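Local coordinates for Blr6230 protein (Bradyrhizobium diazoefficiens USDA 110, PDB 5NGG), which probably hydrolyses beta-lactam antibiotics as a zinc-dependent subclass B3 metallo-beta-lactamase, at residues I97-A102 and L121-R126. Sequence-based numbering, arbitrary orientation.
Sequences ILNTHA and LVAGER. With ZN (zinc ion), chain D.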
ATOM      1  N   ILE A  97      11.483   6.139   2.721  1.00 10.05           N
ATOM      2  CA  ILE A  97      10.474   5.093   2.873  1.00  9.16           C
ATOM      3  C   ILE A  97       9.122   5.804   2.818  1.00  8.47           C
ATOM      4  O   ILE A  97       8.877   6.745   3.586  1.00  9.49           O
ATOM      5  CB  ILE A  97      10.607   4.357   4.205  1.00 10.55           C
ATOM      6  CG1 ILE A  97      12.010   3.759   4.365  1.00 12.40           C
ATOM      7  CG2 ILE A  97       9.543   3.281   4.306  1.00 11.35           C
ATOM      8  CD1 ILE A  97      12.328   3.273   5.768  1.00 15.16           C
ATOM      9  N   LEU A  98       8.260   5.359   1.900  1.00  7.28           N
ATOM     10  CA  LEU A  98       6.898   5.879   1.800  1.00  7.44           C
ATOM     11  C   LEU A  98       5.929   4.793   2.242  1.00  7.10           C
ATOM     12  O   LEU A  98       6.171   3.604   2.034  1.00  7.89           O
ATOM     13  CB  LEU A  98       6.575   6.288   0.355  1.00  7.81           C
ATOM     14  CG  LEU A  98       6.963   7.722  -0.038  1.00 11.28           C
ATOM     15  CD1 LEU A  98       8.324   8.175   0.384  1.00 13.22           C
ATOM     16  CD2 LEU A  98       6.719   7.934  -1.513  1.00 12.20           C
ATOM     17  N   ASN A  99       4.835   5.233   2.849  1.00  7.70           N
ATOM     18  CA  ASN A  99       3.772   4.326   3.273  1.00  7.95           C
ATOM     19  C   ASN A  99       2.490   4.640   2.528  1.00  7.61           C
ATOM     20  O   ASN A  99       2.129   5.815   2.371  1.00  8.31           O
ATOM     21  CB  ASN A  99       3.561   4.491   4.781  1.00  8.34           C
ATOM     22  CG  ASN A  99       2.600   3.461   5.445  1.00  8.40           C
ATOM     23  OD1 ASN A  99       1.923   3.829   6.408  1.00 10.55           O
ATOM     24  ND2 ASN A  99       2.590   2.206   5.023  1.00  8.16           N
ATOM     25  N   THR A 100       1.776   3.590   2.137  1.00  7.45           N
ATOM     26  CA  THR A 100       0.391   3.723   1.662  1.00  8.18           C
ATOM     27  C   THR A 100      -0.554   3.863   2.862  1.00  7.40           C
ATOM     28  O   THR A 100      -1.333   4.808   2.962  1.00  9.79           O
ATOM     29  CB  THR A 100      -0.063   2.518   0.819  1.00  9.57           C
ATOM     30  OG1 THR A 100       0.220   1.299   1.516  1.00 10.79           O
ATOM     31  CG2 THR A 100       0.579   2.560  -0.567  1.00 10.34           C
ATOM     32  N   HIS A 101      -0.497   2.923   3.800  1.00  7.80           N
ATOM     33  CA  HIS A 101      -1.352   3.031   4.995  1.00  7.86           C
ATOM     34  C   HIS A 101      -0.770   2.223   6.143  1.00  6.86           C
ATOM     35  O   HIS A 101      -0.032   1.261   5.955  1.00  7.06           O
ATOM     36  CB  HIS A 101      -2.804   2.643   4.710  1.00  7.99           C
ATOM     37  CG  HIS A 101      -3.023   1.171   4.586  1.00  7.14           C
ATOM     38  ND1 HIS A 101      -3.041   0.497   3.382  1.00  9.43           N
ATOM     39  CD2 HIS A 101      -3.318   0.248   5.528  1.00  7.33           C
ATOM     40  CE1 HIS A 101      -3.287  -0.784   3.597  1.00  8.34           C
ATOM     41  NE2 HIS A 101      -3.434  -0.971   4.895  1.00  7.52           N
ATOM     42  N   ALA A 102      -1.140   2.629   7.349  1.00  7.12           N
ATOM     43  CA  ALA A 102      -0.433   2.220   8.560  1.00  7.65           C
ATOM     44  C   ALA A 102      -1.067   1.008   9.253  1.00  8.10           C
ATOM     45  O   ALA A 102      -1.539   1.115  10.374  1.00 11.05           O
ATOM     46  CB  ALA A 102      -0.352   3.404   9.500  1.00  8.82           C
ATOM     47  N   LEU A 121      11.028   8.541   6.784  1.00 11.37           N
ATOM     48  CA  LEU A 121       9.709   7.964   6.567  1.00  9.84           C
ATOM     49  C   LEU A 121       8.706   9.084   6.279  1.00  9.39           C
ATOM     50  O   LEU A 121       8.600  10.062   7.044  1.00 10.82           O
ATOM     51  CB  LEU A 121       9.249   7.159   7.786  1.00 11.25           C
ATOM     52  CG  LEU A 121       7.798   6.623   7.759  1.00 11.92           C
ATOM     53  CD1 LEU A 121       7.547   5.645   6.613  1.00 12.90           C
ATOM     54  CD2 LEU A 121       7.408   5.977   9.097  1.00 12.45           C
ATOM     55  N   VAL A 122       7.966   8.891   5.185  1.00  8.95           N
ATOM     56  CA  VAL A 122       6.936   9.839   4.726  1.00  9.47           C
ATOM     57  C   VAL A 122       5.583   9.123   4.692  1.00  8.96           C
ATOM     58  O   VAL A 122       5.486   8.041   4.111  1.00  9.77           O
ATOM     59  CB  VAL A 122       7.288  10.327   3.318  1.00 11.49           C
ATOM     60  CG1 VAL A 122       6.304  11.409   2.876  1.00 13.69           C
ATOM     61  CG2 VAL A 122       8.713  10.845   3.289  1.00 13.16           C
ATOM     62  N   ALA A 123       4.556   9.722   5.292  1.00  8.62           N
ATOM     63  CA  ALA A 123       3.255   9.079   5.410  1.00  8.54           C
ATOM     64  C   ALA A 123       2.167  10.135   5.566  1.00  8.79           C
ATOM     65  O   ALA A 123       2.422  11.276   5.964  1.00 10.14           O
ATOM     66  CB  ALA A 123       3.237   8.109   6.598  1.00  9.77           C
ATOM     67  N   GLY A 124       0.936   9.719   5.284  1.00  9.50           N
ATOM     68  CA  GLY A 124      -0.222  10.575   5.449  1.00 10.16           C
ATOM     69  C   GLY A 124      -0.355  11.064   6.880  1.00  9.81           C
ATOM     70  O   GLY A 124      -0.271  10.286   7.844  1.00 10.43           O
ATOM     71  N   GLU A 125      -0.645  12.353   7.030  1.00 10.78           N
ATOM     72  CA  GLU A 125      -0.690  12.974   8.360  1.00 11.30           C
ATOM     73  C   GLU A 125      -1.618  12.256   9.341  1.00 10.70           C
ATOM     74  O   GLU A 125      -1.273  12.093  10.508  1.00 11.52           O
ATOM     75  CB  GLU A 125      -1.117  14.436   8.227  1.00 14.73           C
ATOM     76  CG  GLU A 125      -1.272  15.204   9.534  1.00 19.30           C
ATOM     77  CD  GLU A 125      -1.649  16.658   9.306  0.50 26.86           C
ATOM     78  OE1 GLU A 125      -0.988  17.327   8.484  0.50 26.19           O
ATOM     79  OE2 GLU A 125      -2.606  17.131   9.953  0.50 28.07           O
ATOM     80  N   ARG A 126      -2.781  11.803   8.885  1.00 11.29           N
ATOM     81  CA  ARG A 126      -3.733  11.211   9.836  1.00 11.29           C
ATOM     82  C   ARG A 126      -3.349   9.791  10.252  1.00 10.90           C
ATOM     83  O   ARG A 126      -3.909   9.249  11.198  1.00 12.62           O
ATOM     84  CB  ARG A 126      -5.150  11.256   9.298  1.00 12.87           C
ATOM     85  CG  ARG A 126      -5.663  12.695   9.153  1.00 16.98           C
ATOM     86  CD  ARG A 126      -7.171  12.775   9.249  1.00 21.36           C
ATOM     87  NE  ARG A 126      -7.809  11.942   8.257  1.00 22.37           N
ATOM     88  CZ  ARG A 126      -9.094  11.600   8.217  1.00 22.00           C
ATOM     89  NH1 ARG A 126      -9.510  10.804   7.253  1.00 21.89           N
ATOM     90  NH2 ARG A 126      -9.972  12.035   9.113  1.00 27.26           N
TER
HETATM   91 ZN    ZN D 302      -4.651  -2.429   5.709  1.00  7.71          ZN
HETATM   92  O   HOH W   1       0.408   7.236   4.049  1.00 12.44           O
HETATM   93  O   HOH W   2      -3.977  -4.151   5.599  1.00  7.07           O
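Ile97 and Leu98 pair with Leu121 and Val122 as buried parallel neighbours, where strands 94-98 and 120-124 lie side by side in the mixed sheet that carries part of the zinc site of this metallo-beta-lactamase fold. The chain between them is mostly helical and includes helix 110-117, as in a beta-alpha-beta connection. Val122 is held through both its backbone N and its backbone O: N donates to Ile97 O at 2.8 Å, and O accepts from Asn99 N at 3.1 Å. The CA-H of Leu121 also points at Ile97 O (CA to O 3.3 Å). On one face the side chains of Ile97 and Leu121 meet at an angle, CG2 to CD1 3.9 Å, against Phe110 of helix 110-117. On the other face Leu98 and Val122 run alongside each other, CD1 of Leu98 resting 3.8 Å from CB of Val122. Past Asn99 and Ala123 the backbones diverge, and a water bridges the gap, accepting from Gly124 N at 2.8 Å near Asn99 O and Thr100 O. Asn99 packs its CB on Ala123 and, with CG anti to the backbone N (chi1 -172°), carries its amide to its own loop; ND2 is hydrogen-bonded to Asp70 OD1 and donates to His101 O at 2.9 Å from above the carbonyl plane. His101 NE2 binds zinc, sharing the metal with His103, His177 and a water. The apolar strand pair thus leads into a polar loop where Asn99 probably steadies the His101 backbone, while Cys201 O, bonded to ND1, probably fixes the ring's rotation.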